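Local coordinates for protein dimethyl-sulfide monooxygenase (PDB 6AK1) that oxidises dimethyl sulfide to methanethiol and formaldehyde with NADH and oxygen, working as the FMN-dependent large subunit of a two-component monooxygenase, at residues 104-109 with 133-138; 197-202 with 454-459; 282-287 with 370-375; 327-332 with 340-345. All coordinates share one frame; numbering follows the deposited sequence.

Overall arrangement
Contacts 1 and 3 lie on the same parallel sheet, their centres about 32 Å apart; contact 1 joins two strands of the TIM barrel, while contact 3 adds the short strand 370-372 to strand 276-284. Contact 1 includes T104, which by similarity binds FMN, so it is the one of the four that reaches the cofactor site. Contact 3 and contact 4 are near neighbours, with nearest atoms about 5 Å apart; contact 4 falls within the long excursion between the two segments of contact 3. Contact 2, far out on the other side of the chain's centre, about 52 Å from contact 3 and 55 Å from contact 4 between centres, holds part of the C-terminal tail.

Contact 1 of 4, residues 104-109 with 133-138; sequences TAAITF and NVVSSY
T104 OG1 is gripped twice: N133 ND2 donates to it over 2.8 Å, nearly straight at 163°, and the hydroxyl bonds to the carbonyl of I56 on the next strand. The two side chains run alongside each other in the same direction, with OG1 close to the amide plane of N133, which fixes the turn of that amide. Threonine suits the place because its other branch is apolar: a chi1 of -62° puts OG1 beside the backbone N, toward N133, and CG2 opposite that N, where the methyl meets V135 CG1 at 3.6 Å. A105 N bonds to N133 O (3.2 Å) and I107 N to V135 O (3.1 Å), the parallel pairing of a beta-alpha-beta unit in which helix 112-126 carries the chain between these strands of the TIM barrel. By similarity T104 binds FMN, and its side chain touches D58, also assigned to that site. The small A106 shares a face with T104 and V135, its CB packing on V135 CG2 at 3.7 Å. I107, just past the strand, lays CG2 against V134 CG1 on the A105 side of the sheet and also reaches helix 157-174. Next, T108 OG1 receives a weak bond from S137 N, bent to 121°. S137 OG sits at the edge of the F109 ring, 3.4 Å from CE2, and T108 CG2 lies over one face, toward the rim.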
loop_
_atom_site.group_PDB
_atom_site.type_symbol
_atom_site.label_atom_id
_atom_site.label_comp_id
_atom_site.label_asym_id
_atom_site.label_seq_id
_atom_site.Cartn_x
_atom_site.Cartn_y
_atom_site.Cartn_z
ATOM N N THR A 104 4.732 0.974 3.373
ATOM C CA THR A 104 3.864 0.456 4.419
ATOM C C THR A 104 4.533 0.649 5.774
ATOM O O THR A 104 5.719 0.356 5.928
ATOM C CB THR A 104 3.569 -1.030 4.169
ATOM O OG1 THR A 104 2.873 -1.164 2.932
ATOM C CG2 THR A 104 2.703 -1.615 5.262
ATOM N N ALA A 105 3.779 1.149 6.754
ATOM C CA ALA A 105 4.281 1.244 8.122
ATOM C C ALA A 105 3.112 1.104 9.088
ATOM O O ALA A 105 2.107 1.805 8.957
ATOM C CB ALA A 105 5.035 2.564 8.360
ATOM N N ALA A 106 3.244 0.195 10.043
ATOM C CA ALA A 106 2.165 -0.050 10.986
ATOM C C ALA A 106 2.155 0.996 12.097
ATOM O O ALA A 106 3.194 1.547 12.484
ATOM C CB ALA A 106 2.275 -1.455 11.583
ATOM N N ILE A 107 0.947 1.263 12.612
ATOM C CA ILE A 107 0.761 2.166 13.744
ATOM C C ILE A 107 0.719 1.415 15.065
ATOM O O ILE A 107 0.599 2.041 16.128
ATOM C CB ILE A 107 -0.526 2.990 13.541
ATOM C CG1 ILE A 107 -1.766 2.099 13.691
ATOM C CG2 ILE A 107 -0.534 3.624 12.158
ATOM C CD1 ILE A 107 -3.085 2.824 13.411
ATOM N N THR A 108 0.852 0.089 15.027
ATOM C CA THR A 108 0.697 -0.742 16.217
ATOM C C THR A 108 1.901 -0.635 17.151
ATOM O O THR A 108 1.751 -0.710 18.376
ATOM C CB THR A 108 0.498 -2.206 15.792
ATOM O OG1 THR A 108 -0.625 -2.307 14.911
ATOM C CG2 THR A 108 0.278 -3.106 16.990
ATOM N N PHE A 109 3.103 -0.514 16.603
ATOM C CA PHE A 109 4.293 -0.596 17.436
ATOM C C PHE A 109 5.092 0.694 17.498
ATOM O O PHE A 109 5.768 0.933 18.502
ATOM C CB PHE A 109 5.202 -1.733 16.941
ATOM C CG PHE A 109 4.489 -3.046 16.780
ATOM C CD1 PHE A 109 4.013 -3.735 17.899
ATOM C CD2 PHE A 109 4.280 -3.589 15.519
ATOM C CE1 PHE A 109 3.346 -4.951 17.755
ATOM C CE2 PHE A 109 3.618 -4.798 15.360
ATOM C CZ PHE A 109 3.147 -5.483 16.477
ATOM N N ASN A 133 1.267 3.819 3.420
ATOM C CA ASN A 133 0.245 2.781 3.511
ATOM C C ASN A 133 0.036 2.453 4.985
ATOM O O ASN A 133 0.853 1.765 5.604
ATOM C CB ASN A 133 0.648 1.556 2.702
ATOM C CG ASN A 133 -0.363 0.425 2.825
ATOM O OD1 ASN A 133 -1.564 0.635 2.670
ATOM N ND2 ASN A 133 0.120 -0.772 3.136
ATOM N N VAL A 134 -1.073 2.942 5.536
ATOM C CA VAL A 134 -1.399 2.847 6.955
ATOM C C VAL A 134 -1.959 1.461 7.267
ATOM O O VAL A 134 -3.061 1.120 6.834
ATOM C CB VAL A 134 -2.403 3.940 7.341
ATOM C CG1 VAL A 134 -2.658 3.943 8.834
ATOM C CG2 VAL A 134 -1.920 5.279 6.836
ATOM N N VAL A 135 -1.241 0.674 8.067
ATOM C CA VAL A 135 -1.718 -0.652 8.422
ATOM C C VAL A 135 -1.743 -0.792 9.939
ATOM O O VAL A 135 -1.099 -0.037 10.677
ATOM C CB VAL A 135 -0.877 -1.783 7.774
ATOM C CG1 VAL A 135 -0.731 -1.564 6.276
ATOM C CG2 VAL A 135 0.487 -1.904 8.418
ATOM N N SER A 136 -2.538 -1.764 10.396
ATOM C CA SER A 136 -2.576 -2.217 11.786
ATOM C C SER A 136 -2.121 -3.674 11.809
ATOM O O SER A 136 -2.888 -4.572 11.440
ATOM C CB SER A 136 -3.974 -2.069 12.391
ATOM O OG SER A 136 -4.558 -0.810 12.068
ATOM N N SER A 137 -0.873 -3.903 12.236
ATOM C CA SER A 137 -0.273 -5.234 12.210
ATOM C C SER A 137 -1.163 -6.263 12.898
ATOM O O SER A 137 -1.777 -5.989 13.934
ATOM C CB SER A 137 1.100 -5.208 12.894
ATOM O OG SER A 137 1.511 -6.525 13.254
ATOM N N TYR A 138 -1.208 -7.465 12.333
ATOM C CA TYR A 138 -2.061 -8.503 12.891
ATOM C C TYR A 138 -1.390 -9.846 13.094
ATOM O O TYR A 138 -1.918 -10.646 13.876
ATOM C CB TYR A 138 -3.311 -8.707 12.017
ATOM C CG TYR A 138 -3.048 -9.345 10.673
ATOM C CD1 TYR A 138 -2.525 -8.600 9.621
ATOM C CD2 TYR A 138 -3.339 -10.693 10.449
ATOM C CE1 TYR A 138 -2.281 -9.183 8.386
ATOM C CE2 TYR A 138 -3.095 -11.287 9.215
ATOM C CZ TYR A 138 -2.572 -10.525 8.187
ATOM O OH TYR A 138 -2.335 -11.098 6.959
#

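Contact 2 of 4, residues 197-202 with 454-459; sequences HPINHQ and DAYVGK
The C-terminal tail lies here against the loop that leads into the small hairpin of strands 201-202 and 207-208, and Y456 lies along that loop, its CB at H197 and its hydroxyl at I199. The phenol reaches the backbone: OH donates to I199 O over 2.9 Å, arriving in the carbonyl plane on a lone pair, with an angle of 119° at the oxygen. On the way CE2 passes P198 O, and OH also comes within 3.6 Å of I199 CB, so a long aromatic with a polar end fits the place. CG of H197 stands opposite the carbonyl carbon, beside the backbone N (chi1 -57°), which carries the imidazole beneath Y456 CB; this CB sits over its face in a CH-pi contact, 3.9 Å from the ring centroid. Y456 O lies above the same ring toward its rim, 3.0 Å from H197 CE1, too far from the ring plane to accept from either nitrogen.

Two successive turns shape the tail: a type I turn from D454 to V457 runs into a type II turn from Y456 to K459, closed by K459 N to Y456 O at 2.9 Å. G458 takes the third position of the second turn, where a CB would jam against the preceding carbonyl oxygen. The imidazole is held at both nitrogens, ND1 by the carbonyl of E460 and NE2 by the carboxylate of E177, which is consistent with a positively charged ring. K459 O lies near the plane of that ring at its edge, while Y456 also packs on K170 of helix 157-174.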
loop_
_atom_site.group_PDB
_atom_site.type_symbol
_atom_site.label_atom_id
_atom_site.label_comp_id
_atom_site.label_asym_id
_atom_site.label_seq_id
_atom_site.Cartn_x
_atom_site.Cartn_y
_atom_site.Cartn_z
ATOM N N HIS A 197 4.815 25.767 16.444
ATOM C CA HIS A 197 3.809 25.635 17.481
ATOM C C HIS A 197 3.874 24.232 18.119
ATOM O O HIS A 197 3.787 23.233 17.398
ATOM C CB HIS A 197 2.405 25.883 16.901
ATOM C CG HIS A 197 2.269 27.226 16.248
ATOM N ND1 HIS A 197 1.928 28.365 16.951
ATOM C CD2 HIS A 197 2.454 27.617 14.964
ATOM C CE1 HIS A 197 1.899 29.398 16.124
ATOM N NE2 HIS A 197 2.210 28.972 14.913
ATOM N N PRO A 198 4.022 24.152 19.433
ATOM C CA PRO A 198 3.724 22.875 20.099
ATOM C C PRO A 198 2.285 22.482 19.804
ATOM O O PRO A 198 1.378 23.322 19.804
ATOM C CB PRO A 198 3.956 23.179 21.590
ATOM C CG PRO A 198 4.013 24.676 21.711
ATOM C CD PRO A 198 4.419 25.221 20.369
ATOM N N ILE A 199 2.072 21.201 19.493
ATOM C CA ILE A 199 0.721 20.811 19.106
ATOM C C ILE A 199 -0.174 20.625 20.325
ATOM O O ILE A 199 -1.407 20.629 20.188
ATOM C CB ILE A 199 0.730 19.555 18.209
ATOM C CG1 ILE A 199 1.315 18.345 18.946
ATOM C CG2 ILE A 199 1.491 19.837 16.892
ATOM C CD1 ILE A 199 1.007 17.013 18.279
ATOM N N ASN A 200 0.412 20.483 21.514
ATOM C CA ASN A 200 -0.342 20.385 22.769
ATOM C C ASN A 200 -1.430 19.323 22.670
ATOM O O ASN A 200 -2.597 19.544 23.009
ATOM C CB ASN A 200 -0.929 21.747 23.173
ATOM C CG ASN A 200 0.125 22.678 23.757
ATOM O OD1 ASN A 200 1.041 22.237 24.452
ATOM N ND2 ASN A 200 0.008 23.959 23.467
ATOM N N HIS A 201 -1.036 18.153 22.179
ATOM C CA HIS A 201 -1.970 17.055 22.028
ATOM C C HIS A 201 -2.029 16.254 23.317
ATOM O O HIS A 201 -0.994 15.848 23.851
ATOM C CB HIS A 201 -1.587 16.122 20.880
ATOM C CG HIS A 201 -2.514 14.959 20.766
ATOM N ND1 HIS A 201 -3.715 15.039 20.100
ATOM C CD2 HIS A 201 -2.475 13.727 21.326
ATOM C CE1 HIS A 201 -4.356 13.888 20.209
ATOM N NE2 HIS A 201 -3.625 13.074 20.949
ATOM N N GLN A 202 -3.242 16.018 23.806
ATOM C CA GLN A 202 -3.412 15.161 24.976
ATOM C C GLN A 202 -4.779 14.492 24.847
ATOM O O GLN A 202 -5.786 15.020 25.318
ATOM C CB GLN A 202 -3.287 15.948 26.269
ATOM C CG GLN A 202 -3.327 15.074 27.515
ATOM C CD GLN A 202 -2.766 15.790 28.734
ATOM O OE1 GLN A 202 -2.026 15.206 29.525
ATOM N NE2 GLN A 202 -3.115 17.068 28.888
ATOM N N ASP A 454 -3.028 25.637 9.264
ATOM C CA ASP A 454 -3.139 26.973 9.849
ATOM C C ASP A 454 -3.945 27.003 11.144
ATOM O O ASP A 454 -4.310 28.087 11.617
ATOM C CB ASP A 454 -3.731 27.967 8.844
ATOM C CG ASP A 454 -2.758 28.323 7.744
ATOM O OD1 ASP A 454 -1.545 28.462 8.028
ATOM O OD2 ASP A 454 -3.222 28.467 6.593
ATOM N N ALA A 455 -4.224 25.843 11.745
ATOM C CA ALA A 455 -5.043 25.794 12.953
ATOM C C ALA A 455 -4.304 26.244 14.203
ATOM O O ALA A 455 -4.942 26.399 15.248
ATOM C CB ALA A 455 -5.588 24.380 13.198
ATOM N N TYR A 456 -2.988 26.440 14.142
ATOM C CA TYR A 456 -2.233 26.934 15.288
ATOM C C TYR A 456 -1.792 28.375 15.094
ATOM O O TYR A 456 -1.038 28.902 15.927
ATOM C CB TYR A 456 -1.024 26.033 15.583
ATOM C CG TYR A 456 -1.421 24.664 16.110
ATOM C CD1 TYR A 456 -1.804 23.646 15.242
ATOM C CD2 TYR A 456 -1.439 24.398 17.469
ATOM C CE1 TYR A 456 -2.176 22.400 15.714
ATOM C CE2 TYR A 456 -1.807 23.166 17.950
ATOM C CZ TYR A 456 -2.169 22.166 17.068
ATOM O OH TYR A 456 -2.535 20.925 17.546
ATOM N N VAL A 457 -2.250 29.019 14.015
ATOM C CA VAL A 457 -1.963 30.434 13.790
ATOM C C VAL A 457 -2.527 31.236 14.952
ATOM O O VAL A 457 -3.712 31.129 15.285
ATOM C CB VAL A 457 -2.549 30.896 12.448
ATOM C CG1 VAL A 457 -2.382 32.398 12.278
ATOM C CG2 VAL A 457 -1.895 30.146 11.299
ATOM N N GLY A 458 -1.675 32.021 15.598
ATOM C CA GLY A 458 -2.134 32.786 16.737
ATOM C C GLY A 458 -2.300 31.992 18.010
ATOM O O GLY A 458 -2.781 32.537 19.004
ATOM N N LYS A 459 -1.942 30.718 18.011
ATOM C CA LYS A 459 -1.904 29.955 19.242
ATOM C C LYS A 459 -0.476 29.960 19.769
ATOM O O LYS A 459 0.432 30.534 19.160
ATOM C CB LYS A 459 -2.434 28.537 19.016
ATOM C CG LYS A 459 -3.897 28.490 18.596
ATOM C CD LYS A 459 -4.558 27.191 19.034
ATOM C CE LYS A 459 -5.837 26.913 18.252
ATOM N NZ LYS A 459 -6.840 28.002 18.387
#

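Contact 3 of 4, residues 282-287 with 370-375; sequences TVITGD and VLVGGP
T285 leans across to G373 from its CB outward: CB stands 3.3 Å from G373 O, and OG1 donates to that same oxygen over 3.0 Å, lying in the carbonyl plane. A chi1 of 178° swings the hydroxyl away from the backbone N of T285 and over to this carbonyl. A small side chain with a hydroxyl suits a buried place that offers a carbonyl on one side and D407, Y411 and I412 of helix 403-418 around it. With a valine here, G373 O would probably lose its hydroxyl donor, and with it the link to T285 beyond the last ladder bond.

Before this point the backbones run in parallel register: L371 N bonds to T282 O at 2.8 Å, I284 N to L371 O at 2.9 Å, and G373 N to I284 O at 3.2 Å. V370, I284 and V372 share one face, where I284 CB meets V372 CG2 at 4.1 Å; V283 and L371 occupy the other and pack on V378. P375 CD nestles 3.3 Å from G286 O. Segment 370-375 thus holds a short extra parallel strand, laid along strand 276-284 beside its TIM-barrel neighbour 393-397, that runs through G373 and the N-cap G374, whose N bonds to D289, into helix 375-388.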
loop_
_atom_site.group_PDB
_atom_site.type_symbol
_atom_site.label_atom_id
_atom_site.label_comp_id
_atom_site.label_asym_id
_atom_site.label_seq_id
_atom_site.Cartn_x
_atom_site.Cartn_y
_atom_site.Cartn_z
ATOM N N THR A 282 -3.205 -9.831 -10.713
ATOM C CA THR A 282 -2.013 -10.419 -11.314
ATOM C C THR A 282 -2.282 -10.666 -12.791
ATOM O O THR A 282 -3.232 -11.373 -13.143
ATOM C CB THR A 282 -1.642 -11.729 -10.622
ATOM O OG1 THR A 282 -1.503 -11.495 -9.215
ATOM C CG2 THR A 282 -0.339 -12.291 -11.206
ATOM N N VAL A 283 -1.431 -10.117 -13.647
ATOM C CA VAL A 283 -1.578 -10.214 -15.091
ATOM C C VAL A 283 -0.441 -11.072 -15.633
ATOM O O VAL A 283 0.738 -10.736 -15.455
ATOM C CB VAL A 283 -1.584 -8.827 -15.747
ATOM C CG1 VAL A 283 -1.628 -8.950 -17.280
ATOM C CG2 VAL A 283 -2.753 -8.009 -15.229
ATOM N N ILE A 284 -0.793 -12.179 -16.285
ATOM C CA ILE A 284 0.142 -12.970 -17.077
ATOM C C ILE A 284 -0.219 -12.748 -18.538
ATOM O O ILE A 284 -1.342 -13.066 -18.961
ATOM C CB ILE A 284 0.086 -14.471 -16.733
ATOM C CG1 ILE A 284 0.076 -14.719 -15.215
ATOM C CG2 ILE A 284 1.237 -15.230 -17.427
ATOM C CD1 ILE A 284 1.426 -14.589 -14.553
ATOM N N THR A 285 0.720 -12.221 -19.323
ATOM C CA THR A 285 0.387 -11.887 -20.703
ATOM C C THR A 285 1.537 -12.282 -21.631
ATOM O O THR A 285 2.513 -12.925 -21.222
ATOM C CB THR A 285 0.018 -10.400 -20.826
ATOM O OG1 THR A 285 -0.268 -10.096 -22.199
ATOM C CG2 THR A 285 1.156 -9.520 -20.359
ATOM N N GLY A 286 1.390 -11.874 -22.890
ATOM C CA GLY A 286 2.276 -12.261 -23.971
ATOM C C GLY A 286 1.661 -11.844 -25.296
ATOM O O GLY A 286 0.653 -11.130 -25.333
ATOM N N ASP A 287 2.276 -12.305 -26.391
ATOM C CA ASP A 287 1.851 -11.829 -27.706
ATOM C C ASP A 287 0.478 -12.357 -28.117
ATOM O O ASP A 287 -0.186 -11.722 -28.938
ATOM C CB ASP A 287 2.870 -12.207 -28.775
ATOM C CG ASP A 287 2.843 -11.245 -29.957
ATOM O OD1 ASP A 287 2.504 -10.062 -29.747
ATOM O OD2 ASP A 287 3.148 -11.666 -31.088
ATOM N N VAL A 370 -6.596 -13.483 -11.114
ATOM C CA VAL A 370 -5.508 -13.677 -12.065
ATOM C C VAL A 370 -6.078 -13.499 -13.465
ATOM O O VAL A 370 -7.115 -14.085 -13.800
ATOM C CB VAL A 370 -4.867 -15.067 -11.902
ATOM C CG1 VAL A 370 -3.737 -15.261 -12.900
ATOM C CG2 VAL A 370 -4.390 -15.241 -10.483
ATOM N N LEU A 371 -5.411 -12.692 -14.277
ATOM C CA LEU A 371 -5.886 -12.367 -15.616
ATOM C C LEU A 371 -4.837 -12.834 -16.616
ATOM O O LEU A 371 -3.715 -12.317 -16.632
ATOM C CB LEU A 371 -6.166 -10.869 -15.738
ATOM C CG LEU A 371 -6.372 -10.266 -17.125
ATOM C CD1 LEU A 371 -7.478 -11.013 -17.913
ATOM C CD2 LEU A 371 -6.685 -8.774 -17.006
ATOM N N VAL A 372 -5.201 -13.815 -17.439
ATOM C CA VAL A 372 -4.299 -14.439 -18.404
ATOM C C VAL A 372 -4.850 -14.192 -19.804
ATOM O O VAL A 372 -6.030 -14.444 -20.058
ATOM C CB VAL A 372 -4.150 -15.949 -18.132
ATOM C CG1 VAL A 372 -3.268 -16.607 -19.171
ATOM C CG2 VAL A 372 -3.614 -16.194 -16.725
ATOM N N GLY A 373 -4.010 -13.680 -20.699
ATOM C CA GLY A 373 -4.442 -13.439 -22.064
ATOM C C GLY A 373 -3.434 -12.604 -22.823
ATOM O O GLY A 373 -2.448 -12.108 -22.266
ATOM N N GLY A 374 -3.691 -12.476 -24.131
ATOM C CA GLY A 374 -2.964 -11.545 -24.965
ATOM C C GLY A 374 -3.441 -10.121 -24.745
ATOM O O GLY A 374 -4.330 -9.849 -23.933
ATOM N N PRO A 375 -2.849 -9.182 -25.496
ATOM C CA PRO A 375 -3.125 -7.752 -25.234
ATOM C C PRO A 375 -4.593 -7.357 -25.323
ATOM O O PRO A 375 -5.065 -6.590 -24.475
ATOM C CB PRO A 375 -2.278 -7.037 -26.299
ATOM C CG PRO A 375 -1.184 -8.020 -26.625
ATOM C CD PRO A 375 -1.828 -9.370 -26.544
#

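Contact 4 of 4, residues 327-332 with 340-345; sequences EPLQAM and TLESLT
L329 drives its forked tip into the side of helix 335-344, between L341 and E342, and its two methyls part company there. CD1 lies 3.8 Å from L341 CB, whereas CD2 meets the aliphatic CG of E342 at 3.7 Å and T345 OG1 at 3.8 Å. The leucine cuts slantwise over all three partners. Its chi1 of 177° sends CG away from the backbone N and straight out of the short 3-10 turn 329-331, and this extension brings both methyls to the helix. Replacing it with an alanine is likely to open a gap between the turn and the helix, leaving L341 CB and the CG of E342 without their apolar neighbour.

M332 comes in at about a right angle to L341, with SD 4.1 Å from L341 CD1; CG opposite the backbone N and an extended chi2 carry the sulfur out to the leucine. E342 suits its place in another way: its CG packs on L329, while the carboxylate runs on beside Q330, OE2 3.6 Å from Q330 CA. A hydroxyl beside L329 would be awkward unless paired, and T345 OG1 is: it donates to L341 O, 2.7 Å away and one turn back, at the place where the chain leaves helical geometry. The 3-10 turn is itself closed by M332 N to L329 O at 2.9 Å.

The packed patch continues onto helix 355-362, where V358 touches L329 and V355 touches M332, so the 327-332 loop is wedged between that helix and helix 335-344, whose end brings L344 against R362 and T249.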
loop_
_atom_site.group_PDB
_atom_site.type_symbol
_atom_site.label_atom_id
_atom_site.label_comp_id
_atom_site.label_asym_id
_atom_site.label_seq_id
_atom_site.Cartn_x
_atom_site.Cartn_y
_atom_site.Cartn_z
ATOM N N GLU A 327 -11.123 -33.753 -1.123
ATOM C CA GLU A 327 -12.510 -33.341 -1.235
ATOM C C GLU A 327 -12.644 -32.272 -2.320
ATOM O O GLU A 327 -11.720 -31.488 -2.541
ATOM C CB GLU A 327 -13.025 -32.808 0.098
ATOM C CG GLU A 327 -12.406 -31.503 0.543
ATOM C CD GLU A 327 -13.174 -30.869 1.685
ATOM O OE1 GLU A 327 -12.948 -29.661 1.977
ATOM O OE2 GLU A 327 -14.014 -31.586 2.281
ATOM N N PRO A 328 -13.776 -32.234 -3.024
ATOM C CA PRO A 328 -14.000 -31.156 -3.993
ATOM C C PRO A 328 -14.163 -29.825 -3.289
ATOM O O PRO A 328 -14.589 -29.760 -2.132
ATOM C CB PRO A 328 -15.298 -31.569 -4.698
ATOM C CG PRO A 328 -16.006 -32.402 -3.693
ATOM C CD PRO A 328 -14.917 -33.164 -2.975
ATOM N N LEU A 329 -13.817 -28.756 -4.016
ATOM C CA LEU A 329 -13.945 -27.398 -3.488
ATOM C C LEU A 329 -15.353 -27.118 -2.970
ATOM O O LEU A 329 -15.520 -26.523 -1.898
ATOM C CB LEU A 329 -13.565 -26.378 -4.568
ATOM C CG LEU A 329 -13.704 -24.896 -4.206
ATOM C CD1 LEU A 329 -12.927 -24.547 -2.928
ATOM C CD2 LEU A 329 -13.289 -24.001 -5.362
ATOM N N GLN A 330 -16.380 -27.542 -3.717
ATOM C CA GLN A 330 -17.758 -27.242 -3.336
ATOM C C GLN A 330 -18.130 -27.807 -1.964
ATOM O O GLN A 330 -19.061 -27.299 -1.331
ATOM C CB GLN A 330 -18.729 -27.763 -4.406
ATOM C CG GLN A 330 -18.496 -29.208 -4.828
ATOM C CD GLN A 330 -19.529 -29.726 -5.838
ATOM O OE1 GLN A 330 -20.664 -29.245 -5.901
ATOM N NE2 GLN A 330 -19.125 -30.710 -6.639
ATOM N N ALA A 331 -17.409 -28.819 -1.478
ATOM C CA ALA A 331 -17.672 -29.431 -0.179
ATOM C C ALA A 331 -16.854 -28.826 0.964
ATOM O O ALA A 331 -16.935 -29.323 2.091
ATOM C CB ALA A 331 -17.408 -30.938 -0.251
ATOM N N MET A 332 -16.070 -27.780 0.711
ATOM C CA MET A 332 -15.267 -27.178 1.768
ATOM C C MET A 332 -16.166 -26.593 2.856
ATOM O O MET A 332 -17.209 -25.991 2.576
ATOM C CB MET A 332 -14.353 -26.100 1.177
ATOM C CG MET A 332 -13.552 -25.284 2.190
ATOM S SD MET A 332 -12.237 -24.280 1.431
ATOM C CE MET A 332 -11.100 -25.583 0.919
ATOM N N THR A 340 -14.770 -17.625 -1.657
ATOM C CA THR A 340 -13.801 -16.809 -2.390
ATOM C C THR A 340 -12.999 -17.661 -3.369
ATOM O O THR A 340 -12.788 -17.261 -4.513
ATOM C CB THR A 340 -12.864 -16.050 -1.439
ATOM O OG1 THR A 340 -12.553 -16.857 -0.300
ATOM C CG2 THR A 340 -13.510 -14.761 -0.980
ATOM N N LEU A 341 -12.578 -18.854 -2.958
ATOM C CA LEU A 341 -11.922 -19.760 -3.895
ATOM C C LEU A 341 -12.806 -20.084 -5.090
ATOM O O LEU A 341 -12.315 -20.170 -6.221
ATOM C CB LEU A 341 -11.503 -21.038 -3.185
ATOM C CG LEU A 341 -10.467 -20.822 -2.072
ATOM C CD1 LEU A 341 -10.174 -22.128 -1.386
ATOM C CD2 LEU A 341 -9.188 -20.240 -2.644
ATOM N N GLU A 342 -14.113 -20.254 -4.866
ATOM C CA GLU A 342 -15.014 -20.566 -5.977
ATOM C C GLU A 342 -15.127 -19.397 -6.950
ATOM O O GLU A 342 -15.219 -19.600 -8.168
ATOM C CB GLU A 342 -16.402 -20.948 -5.456
ATOM C CG GLU A 342 -16.522 -22.355 -4.889
ATOM C CD GLU A 342 -17.873 -22.591 -4.216
ATOM O OE1 GLU A 342 -18.527 -21.597 -3.842
ATOM O OE2 GLU A 342 -18.296 -23.759 -4.083
ATOM N N SER A 343 -15.132 -18.162 -6.438
ATOM C CA SER A 343 -15.173 -17.009 -7.334
ATOM C C SER A 343 -13.860 -16.838 -8.101
ATOM O O SER A 343 -13.864 -16.307 -9.220
ATOM C CB SER A 343 -15.507 -15.741 -6.551
ATOM O OG SER A 343 -14.495 -15.466 -5.598
ATOM N N LEU A 344 -12.744 -17.315 -7.542
ATOM C CA LEU A 344 -11.435 -17.166 -8.166
ATOM C C LEU A 344 -11.109 -18.235 -9.205
ATOM O O LEU A 344 -10.195 -18.027 -10.008
ATOM C CB LEU A 344 -10.334 -17.167 -7.095
ATOM C CG LEU A 344 -10.236 -15.924 -6.206
ATOM C CD1 LEU A 344 -9.297 -16.171 -5.034
ATOM C CD2 LEU A 344 -9.784 -14.724 -7.022
ATOM N N THR A 345 -11.815 -19.363 -9.227
ATOM C CA THR A 345 -11.488 -20.444 -10.152
ATOM C C THR A 345 -12.603 -20.665 -11.170
ATOM O O THR A 345 -13.774 -20.373 -10.908
ATOM C CB THR A 345 -11.211 -21.757 -9.406
ATOM O OG1 THR A 345 -12.100 -21.873 -8.289
ATOM C CG2 THR A 345 -9.764 -21.814 -8.915
#